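Local coordinates for protein D-mannose isomerase (Marinomonas mediterranea, PDB 5X32) that catalyses the reversible isomerisation of D-mannose to D-fructose and, less efficiently, acts on D-lyxose, at residues A[48-53]-A[82-87]; A[96-101]-A[105-110]. All blocks are in the same frame, centred on the assembly; numbering follows the deposited sequence.

In the fold
Interactions 1 and 2 lie side by side, their centres about 10 Å apart, and both lie away from the histidines that probably serve as proton donor/acceptor. They share a sheet. Strand 49-51 of interaction 1 pairs with strand 99-101 of interaction 2, through probable backbone hydrogen bonds from R50 N to L100 O and from L52 N to W98 O. Interaction 1 is small and mostly buried. It sets this outer strand and the start of helix 52-69 against helix 72-89 through side chains alone. Interaction 2 is larger and only partly buried. It is a hairpin contact held chiefly by backbone hydrogen bonds, with side chains packed on both faces.

Interaction 1. Residues A[48-53]-A[82-87]; sequences NTRHLV and IQYLRQ
R50 on strand 49-51 meets Y84 on helix 72-89 beside the small antiparallel sheet that accompanies the (alpha/alpha)6 barrel of the N-acylglucosamine 2-epimerase family. The two side chains cross at about a right angle. Y84 brings its phenol end to the aliphatic part of the arginine, with Y84 OH 3.3 Å from R50 CD. The ring carbon Y84 CZ lies 3.9 Å from the same R50 CD. The guanidinium and ring planes are turned 45° apart, and it is the CD methylene, not the guanidinium, that comes closest to the phenol. The charged end of R50 has other partners: NH2 makes a salt bridge with D29 and a hydrogen bond to P47 O. Y84 CG lies anti to its own backbone N (chi1 -170°), and this sends the ring from the helix toward the strand.

Two residues on from R50 and one from Y84, L52 and L85 cross at a slant. They touch methyl to methyl, L52 CD1 to L85 CD1, at 3.7 Å. L85 also packs on T56 and I59, both on helix 52-69. L52 starts that helix, and H51 caps it: V53 N donates to H51 ND1 at 2.9 Å, almost in the imidazole plane.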
ATOM      1  N   ASN A  48     -22.815  -4.168   2.799  1.00 53.45           N
ATOM      2  CA  ASN A  48     -23.091  -4.353   1.395  1.00 55.29           C
ATOM      3  C   ASN A  48     -22.047  -3.765   0.467  1.00 54.32           C
ATOM      4  O   ASN A  48     -21.540  -4.451  -0.407  1.00 55.56           O
ATOM      5  CB  ASN A  48     -24.452  -3.741   1.067  1.00 60.44           C
ATOM      6  CG  ASN A  48     -25.580  -4.412   1.816  1.00 60.95           C
ATOM      7  OD1 ASN A  48     -25.615  -5.645   1.943  1.00 57.96           O
ATOM      8  ND2 ASN A  48     -26.516  -3.614   2.302  1.00 58.86           N
ATOM      9  N   THR A  49     -21.671  -2.517   0.698  1.00 58.28           N
ATOM     10  CA  THR A  49     -20.756  -1.864  -0.212  1.00 53.73           C
ATOM     11  C   THR A  49     -19.379  -2.496  -0.167  1.00 51.67           C
ATOM     12  O   THR A  49     -18.790  -2.675   0.890  1.00 53.20           O
ATOM     13  CB  THR A  49     -20.669  -0.381   0.105  1.00 54.87           C
ATOM     14  OG1 THR A  49     -21.983   0.176   0.004  1.00 55.14           O
ATOM     15  CG2 THR A  49     -19.754   0.336  -0.882  1.00 53.99           C
ATOM     16  N   ARG A  50     -18.876  -2.837  -1.340  1.00 48.80           N
ATOM     17  CA  ARG A  50     -17.558  -3.414  -1.442  1.00 54.44           C
ATOM     18  C   ARG A  50     -16.725  -2.807  -2.540  1.00 53.94           C
ATOM     19  O   ARG A  50     -17.216  -2.429  -3.615  1.00 51.84           O
ATOM     20  CB  ARG A  50     -17.643  -4.926  -1.595  1.00 55.29           C
ATOM     21  CG  ARG A  50     -17.983  -5.535  -0.261  1.00 57.32           C
ATOM     22  CD  ARG A  50     -18.598  -6.876  -0.342  1.00 64.31           C
ATOM     23  NE  ARG A  50     -19.503  -7.068   0.786  1.00 60.14           N
ATOM     24  CZ  ARG A  50     -19.675  -8.230   1.395  1.00 55.26           C
ATOM     25  NH1 ARG A  50     -18.980  -9.289   1.002  1.00 57.23           N
ATOM     26  NH2 ARG A  50     -20.520  -8.318   2.408  1.00 55.30           N
ATOM     27  N   HIS A  51     -15.440  -2.718  -2.226  1.00 50.33           N
ATOM     28  CA  HIS A  51     -14.480  -2.043  -3.076  1.00 53.99           C
ATOM     29  C   HIS A  51     -13.361  -2.995  -3.433  1.00 52.71           C
ATOM     30  O   HIS A  51     -12.875  -3.752  -2.585  1.00 52.24           O
ATOM     31  CB  HIS A  51     -13.915  -0.812  -2.369  1.00 52.40           C
ATOM     32  CG  HIS A  51     -13.185   0.124  -3.274  1.00 53.22           C
ATOM     33  ND1 HIS A  51     -12.001  -0.213  -3.895  1.00 54.70           N
ATOM     34  CD2 HIS A  51     -13.462   1.394  -3.651  1.00 55.37           C
ATOM     35  CE1 HIS A  51     -11.596   0.799  -4.641  1.00 49.86           C
ATOM     36  NE2 HIS A  51     -12.460   1.788  -4.506  1.00 53.08           N
ATOM     37  N   LEU A  52     -12.928  -2.920  -4.683  1.00 52.69           N
ATOM     38  CA  LEU A  52     -11.896  -3.805  -5.179  1.00 55.06           C
ATOM     39  C   LEU A  52     -10.638  -3.737  -4.301  1.00 48.75           C
ATOM     40  O   LEU A  52     -10.029  -4.775  -4.016  1.00 43.25           O
ATOM     41  CB  LEU A  52     -11.549  -3.432  -6.618  1.00 56.00           C
ATOM     42  CG  LEU A  52     -10.510  -4.294  -7.317  1.00 51.20           C
ATOM     43  CD1 LEU A  52     -11.039  -5.744  -7.441  1.00 49.96           C
ATOM     44  CD2 LEU A  52     -10.169  -3.676  -8.642  1.00 41.74           C
ATOM     45  N   VAL A  53     -10.289  -2.535  -3.829  1.00 44.15           N
ATOM     46  CA  VAL A  53      -9.064  -2.356  -3.041  1.00 43.24           C
ATOM     47  C   VAL A  53      -9.140  -3.115  -1.704  1.00 48.96           C
ATOM     48  O   VAL A  53      -8.165  -3.744  -1.301  1.00 46.60           O
ATOM     49  CB  VAL A  53      -8.745  -0.839  -2.812  1.00 54.07           C
ATOM     50  CG1 VAL A  53      -7.536  -0.634  -1.885  1.00 49.61           C
ATOM     51  CG2 VAL A  53      -8.484  -0.157  -4.136  1.00 48.47           C
ATOM     52  N   ILE A  82     -10.140 -14.921  -2.780  1.00 61.35           N
ATOM     53  CA  ILE A  82      -9.840 -15.110  -4.193  1.00 61.21           C
ATOM     54  C   ILE A  82     -11.110 -15.476  -4.972  1.00 61.53           C
ATOM     55  O   ILE A  82     -11.341 -14.983  -6.085  1.00 62.86           O
ATOM     56  CB  ILE A  82      -8.797 -16.206  -4.403  1.00 57.66           C
ATOM     57  CG1 ILE A  82      -7.481 -15.838  -3.733  1.00 60.79           C
ATOM     58  CG2 ILE A  82      -8.540 -16.390  -5.881  1.00 54.18           C
ATOM     59  CD1 ILE A  82      -6.765 -14.700  -4.436  1.00 64.99           C
ATOM     60  N   GLN A  83     -11.947 -16.316  -4.373  1.00 57.86           N
ATOM     61  CA  GLN A  83     -13.190 -16.714  -5.021  1.00 67.88           C
ATOM     62  C   GLN A  83     -14.054 -15.488  -5.262  1.00 64.12           C
ATOM     63  O   GLN A  83     -14.547 -15.275  -6.375  1.00 64.75           O
ATOM     64  CB  GLN A  83     -13.934 -17.754  -4.179  1.00 63.80           C
ATOM     65  CG  GLN A  83     -13.317 -19.133  -4.251  1.00 60.38           C
ATOM     66  CD  GLN A  83     -13.907 -20.089  -3.236  1.00 73.82           C
ATOM     67  OE1 GLN A  83     -14.925 -19.797  -2.602  1.00 79.76           O
ATOM     68  NE2 GLN A  83     -13.260 -21.240  -3.064  1.00 70.16           N
ATOM     69  N   TYR A  84     -14.210 -14.657  -4.236  1.00 60.19           N
ATOM     70  CA  TYR A  84     -15.014 -13.445  -4.407  1.00 58.94           C
ATOM     71  C   TYR A  84     -14.416 -12.529  -5.471  1.00 59.63           C
ATOM     72  O   TYR A  84     -15.131 -11.846  -6.212  1.00 57.45           O
ATOM     73  CB  TYR A  84     -15.104 -12.671  -3.116  1.00 58.10           C
ATOM     74  CG  TYR A  84     -16.099 -11.545  -3.147  1.00 57.43           C
ATOM     75  CD1 TYR A  84     -17.455 -11.790  -3.045  1.00 52.85           C
ATOM     76  CD2 TYR A  84     -15.676 -10.229  -3.329  1.00 56.94           C
ATOM     77  CE1 TYR A  84     -18.367 -10.752  -3.067  1.00 58.08           C
ATOM     78  CE2 TYR A  84     -16.576  -9.188  -3.362  1.00 55.02           C
ATOM     79  CZ  TYR A  84     -17.921  -9.450  -3.228  1.00 59.93           C
ATOM     80  OH  TYR A  84     -18.816  -8.405  -3.265  1.00 57.32           O
ATOM     81  N   LEU A  85     -13.093 -12.494  -5.520  1.00 56.43           N
ATOM     82  CA  LEU A  85     -12.422 -11.623  -6.461  1.00 58.86           C
ATOM     83  C   LEU A  85     -12.808 -12.041  -7.864  1.00 60.15           C
ATOM     84  O   LEU A  85     -13.240 -11.218  -8.674  1.00 57.40           O
ATOM     85  CB  LEU A  85     -10.901 -11.673  -6.266  1.00 52.55           C
ATOM     86  CG  LEU A  85     -10.078 -10.824  -7.237  1.00 56.14           C
ATOM     87  CD1 LEU A  85     -10.482  -9.357  -7.182  1.00 54.92           C
ATOM     88  CD2 LEU A  85      -8.592 -10.968  -6.934  1.00 56.61           C
ATOM     89  N   ARG A  86     -12.717 -13.340  -8.125  1.00 65.71           N
ATOM     90  CA  ARG A  86     -12.845 -13.829  -9.493  1.00 65.02           C
ATOM     91  C   ARG A  86     -14.285 -14.005  -9.972  1.00 58.62           C
ATOM     92  O   ARG A  86     -14.568 -13.880 -11.161  1.00 66.21           O
ATOM     93  CB  ARG A  86     -12.107 -15.149  -9.626  1.00 61.51           C
ATOM     94  CG  ARG A  86     -10.689 -15.093  -9.135  1.00 61.60           C
ATOM     95  CD  ARG A  86      -9.867 -16.084  -9.882  1.00 64.05           C
ATOM     96  NE  ARG A  86      -9.745 -15.654 -11.262  1.00 71.59           N
ATOM     97  CZ  ARG A  86      -9.740 -16.479 -12.294  1.00 75.20           C
ATOM     98  NH1 ARG A  86      -9.870 -17.787 -12.093  1.00 75.58           N
ATOM     99  NH2 ARG A  86      -9.625 -15.988 -13.520  1.00 77.26           N
ATOM    100  N   GLN A  87     -15.204 -14.268  -9.060  1.00 58.85           N
ATOM    101  CA  GLN A  87     -16.578 -14.541  -9.482  1.00 65.85           C
ATOM    102  C   GLN A  87     -17.488 -13.325  -9.424  1.00 66.58           C
ATOM    103  O   GLN A  87     -18.484 -13.252 -10.152  1.00 66.94           O
ATOM    104  CB  GLN A  87     -17.155 -15.678  -8.646  1.00 59.99           C
ATOM    105  CG  GLN A  87     -16.216 -16.869  -8.631  1.00 65.46           C
ATOM    106  CD  GLN A  87     -16.668 -17.981  -7.717  1.00 74.02           C
ATOM    107  OE1 GLN A  87     -17.685 -17.868  -7.024  1.00 71.74           O
ATOM    108  NE2 GLN A  87     -15.895 -19.065  -7.691  1.00 74.97           N
TER

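Interaction 2. Residues A[96-101]-A[105-110]; sequences YVWLLD and NLDETN
A beta hairpin joins strands 99-101 and 104-111, with a classic bulge in each: W98 and L99 face D107, and L106 and D107 face L99. The register slips by one between L99 and L100. D107 O accepts from two successive amides, W98 N at 2.9 Å and L99 N at 3.0 Å. The bond from L99 N is nearly straight (168°), in the carbonyl plane on a lone pair; that from W98 N is bent (133°) and tilted from the plane. L99 O in turn accepts from L106 N at 2.7 Å and from D107 N at 2.9 Å, both from the same face of its carbonyl plane.

V97 crosses N105 at about a right angle, with V97 CG2 3.3 Å from N105 ND2; the amide oxygen of N105 is bound by R88. W98 and D107 run side by side, the carboxylate nearly perpendicular to the indole, and W98 CD1 lies 3.5 Å from D107 OD2. Both have CG opposite the backbone N (chi1 -176° in W98), which sends them the same way. L99 CD2 meets L106 CD1 at 3.7 Å.

D107 OD1 takes T109 N at 3.3 Å in an Asx turn, and T109 OG1 binds the same oxygen. With an alanine in place of D107, OD1 is gone, which would probably leave both T109 donors without this acceptor and the Asx turn lost. Such bulges are typical of antiparallel hairpins.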
ATOM      1  N   TYR A  96     -12.081  -5.322 -13.750  1.00 73.65           N
ATOM      2  CA  TYR A  96     -12.627  -5.617 -12.430  1.00 58.91           C
ATOM      3  C   TYR A  96     -13.542  -4.519 -11.947  1.00 55.81           C
ATOM      4  O   TYR A  96     -13.250  -3.335 -12.102  1.00 53.86           O
ATOM      5  CB  TYR A  96     -11.509  -5.840 -11.418  1.00 49.60           C
ATOM      6  CG  TYR A  96     -10.750  -7.124 -11.661  1.00 59.89           C
ATOM      7  CD1 TYR A  96      -9.842  -7.231 -12.716  1.00 57.88           C
ATOM      8  CD2 TYR A  96     -10.937  -8.229 -10.841  1.00 56.44           C
ATOM      9  CE1 TYR A  96      -9.144  -8.400 -12.948  1.00 55.73           C
ATOM     10  CE2 TYR A  96     -10.237  -9.405 -11.061  1.00 59.64           C
ATOM     11  CZ  TYR A  96      -9.338  -9.483 -12.117  1.00 56.27           C
ATOM     12  OH  TYR A  96      -8.634 -10.647 -12.342  1.00 55.30           O
ATOM     13  N   VAL A  97     -14.669  -4.935 -11.376  1.00 56.32           N
ATOM     14  CA  VAL A  97     -15.627  -4.010 -10.795  1.00 55.37           C
ATOM     15  C   VAL A  97     -14.946  -3.228  -9.651  1.00 53.94           C
ATOM     16  O   VAL A  97     -14.355  -3.815  -8.735  1.00 51.40           O
ATOM     17  CB  VAL A  97     -16.881  -4.766 -10.297  1.00 54.63           C
ATOM     18  CG1 VAL A  97     -17.852  -3.821  -9.595  1.00 49.71           C
ATOM     19  CG2 VAL A  97     -17.564  -5.458 -11.471  1.00 56.60           C
ATOM     20  N   TRP A  98     -14.995  -1.904  -9.748  1.00 51.11           N
ATOM     21  CA  TRP A  98     -14.327  -1.015  -8.800  1.00 54.30           C
ATOM     22  C   TRP A  98     -15.164  -0.910  -7.538  1.00 58.68           C
ATOM     23  O   TRP A  98     -14.648  -1.024  -6.418  1.00 56.90           O
ATOM     24  CB  TRP A  98     -14.096   0.348  -9.457  1.00 54.20           C
ATOM     25  CG  TRP A  98     -13.344   1.386  -8.672  1.00 58.72           C
ATOM     26  CD1 TRP A  98     -13.835   2.568  -8.175  1.00 54.68           C
ATOM     27  CD2 TRP A  98     -11.960   1.346  -8.304  1.00 56.76           C
ATOM     28  NE1 TRP A  98     -12.841   3.263  -7.547  1.00 54.92           N
ATOM     29  CE2 TRP A  98     -11.679   2.536  -7.606  1.00 55.80           C
ATOM     30  CE3 TRP A  98     -10.929   0.423  -8.505  1.00 51.61           C
ATOM     31  CZ2 TRP A  98     -10.416   2.822  -7.098  1.00 46.72           C
ATOM     32  CZ3 TRP A  98      -9.680   0.708  -7.993  1.00 52.22           C
ATOM     33  CH2 TRP A  98      -9.436   1.899  -7.295  1.00 55.30           C
ATOM     34  N   LEU A  99     -16.470  -0.733  -7.716  1.00 58.47           N
ATOM     35  CA  LEU A  99     -17.335  -0.618  -6.548  1.00 54.80           C
ATOM     36  C   LEU A  99     -18.680  -1.310  -6.760  1.00 55.11           C
ATOM     37  O   LEU A  99     -19.293  -1.185  -7.826  1.00 51.70           O
ATOM     38  CB  LEU A  99     -17.564   0.854  -6.223  1.00 52.71           C
ATOM     39  CG  LEU A  99     -18.007   1.120  -4.792  1.00 55.99           C
ATOM     40  CD1 LEU A  99     -16.841   0.863  -3.836  1.00 55.03           C
ATOM     41  CD2 LEU A  99     -18.559   2.514  -4.645  1.00 59.10           C
ATOM     42  N   LEU A 100     -19.187  -1.978  -5.731  1.00 57.17           N
ATOM     43  CA  LEU A 100     -20.416  -2.746  -5.912  1.00 56.03           C
ATOM     44  C   LEU A 100     -21.253  -2.847  -4.641  1.00 60.27           C
ATOM     45  O   LEU A 100     -20.720  -2.823  -3.534  1.00 61.89           O
ATOM     46  CB  LEU A 100     -20.061  -4.145  -6.449  1.00 49.97           C
ATOM     47  CG  LEU A 100     -19.156  -5.042  -5.590  1.00 50.61           C
ATOM     48  CD1 LEU A 100     -19.940  -5.794  -4.501  1.00 57.63           C
ATOM     49  CD2 LEU A 100     -18.332  -6.006  -6.426  1.00 42.76           C
ATOM     50  N   ASP A 101     -22.564  -2.983  -4.809  1.00 62.14           N
ATOM     51  CA  ASP A 101     -23.498  -3.192  -3.699  1.00 60.65           C
ATOM     52  C   ASP A 101     -24.353  -4.399  -4.028  1.00 63.60           C
ATOM     53  O   ASP A 101     -25.187  -4.334  -4.928  1.00 62.35           O
ATOM     54  CB  ASP A 101     -24.391  -1.955  -3.482  1.00 63.79           C
ATOM     55  CG  ASP A 101     -25.326  -2.085  -2.263  1.00 71.32           C
ATOM     56  OD1 ASP A 101     -25.634  -3.225  -1.858  1.00 75.26           O
ATOM     57  OD2 ASP A 101     -25.784  -1.043  -1.726  1.00 73.23           O
ATOM     58  N   ASN A 105     -23.518  -3.540  -9.663  1.00 55.38           N
ATOM     59  CA  ASN A 105     -22.285  -2.781  -9.783  1.00 48.83           C
ATOM     60  C   ASN A 105     -22.536  -1.286  -9.712  1.00 52.86           C
ATOM     61  O   ASN A 105     -23.394  -0.756 -10.422  1.00 47.13           O
ATOM     62  CB  ASN A 105     -21.553  -3.094 -11.083  1.00 53.36           C
ATOM     63  CG  ASN A 105     -21.169  -4.548 -11.210  1.00 49.68           C
ATOM     64  OD1 ASN A 105     -21.257  -5.326 -10.259  1.00 47.63           O
ATOM     65  ND2 ASN A 105     -20.656  -4.900 -12.372  1.00 54.02           N
ATOM     66  N   LEU A 106     -21.750  -0.609  -8.875  1.00 57.68           N
ATOM     67  CA  LEU A 106     -21.882   0.825  -8.675  1.00 54.21           C
ATOM     68  C   LEU A 106     -20.909   1.569  -9.575  1.00 56.13           C
ATOM     69  O   LEU A 106     -21.225   2.634 -10.118  1.00 55.84           O
ATOM     70  CB  LEU A 106     -21.598   1.194  -7.230  1.00 59.28           C
ATOM     71  CG  LEU A 106     -22.504   0.659  -6.128  1.00 58.79           C
ATOM     72  CD1 LEU A 106     -21.933   1.088  -4.795  1.00 46.00           C
ATOM     73  CD2 LEU A 106     -23.934   1.145  -6.309  1.00 54.43           C
ATOM     74  N   ASP A 107     -19.709   1.010  -9.693  1.00 53.41           N
ATOM     75  CA  ASP A 107     -18.666   1.597 -10.514  1.00 54.44           C
ATOM     76  C   ASP A 107     -17.877   0.520 -11.243  1.00 55.39           C
ATOM     77  O   ASP A 107     -17.267  -0.355 -10.602  1.00 53.36           O
ATOM     78  CB  ASP A 107     -17.736   2.450  -9.650  1.00 54.67           C
ATOM     79  CG  ASP A 107     -17.008   3.498 -10.449  1.00 61.02           C
ATOM     80  OD1 ASP A 107     -17.103   3.474 -11.691  1.00 62.40           O
ATOM     81  OD2 ASP A 107     -16.364   4.378  -9.836  1.00 71.64           O
ATOM     82  N   GLU A 108     -17.870   0.600 -12.572  1.00 51.75           N
ATOM     83  CA  GLU A 108     -17.213  -0.407 -13.384  1.00 59.31           C
ATOM     84  C   GLU A 108     -15.992   0.166 -14.091  1.00 60.30           C
ATOM     85  O   GLU A 108     -15.388  -0.494 -14.937  1.00 61.00           O
ATOM     86  CB  GLU A 108     -18.194  -0.987 -14.410  1.00 60.84           C
ATOM     87  CG  GLU A 108     -19.451  -1.565 -13.782  1.00 65.56           C
ATOM     88  CD  GLU A 108     -20.336  -2.288 -14.781  1.00 72.66           C
ATOM     89  OE1 GLU A 108     -21.507  -1.877 -14.965  1.00 76.40           O
ATOM     90  OE2 GLU A 108     -19.852  -3.271 -15.377  1.00 72.61           O
ATOM     91  N   THR A 109     -15.622   1.389 -13.729  1.00 60.13           N
ATOM     92  CA  THR A 109     -14.442   2.017 -14.305  1.00 62.86           C
ATOM     93  C   THR A 109     -13.205   1.199 -14.001  1.00 59.65           C
ATOM     94  O   THR A 109     -13.073   0.620 -12.926  1.00 59.70           O
ATOM     95  CB  THR A 109     -14.217   3.427 -13.790  1.00 54.86           C
ATOM     96  OG1 THR A 109     -15.352   4.236 -14.110  1.00 52.67           O
ATOM     97  CG2 THR A 109     -13.007   4.018 -14.463  1.00 60.11           C
ATOM     98  N   ASN A 110     -12.320   1.126 -14.981  1.00 66.54           N
ATOM     99  CA  ASN A 110     -11.072   0.414 -14.836  1.00 66.23           C
ATOM    100  C   ASN A 110      -9.957   1.315 -14.326  1.00 64.60           C
ATOM    101  O   ASN A 110      -9.521   2.243 -15.005  1.00 65.59           O
ATOM    102  CB  ASN A 110     -10.697  -0.215 -16.162  1.00 61.93           C
ATOM    103  CG  ASN A 110     -11.616  -1.334 -16.518  1.00 67.79           C
ATOM    104  OD1 ASN A 110     -11.595  -2.398 -15.884  1.00 70.10           O
ATOM    105  ND2 ASN A 110     -12.462  -1.104 -17.515  1.00 69.53           N
TER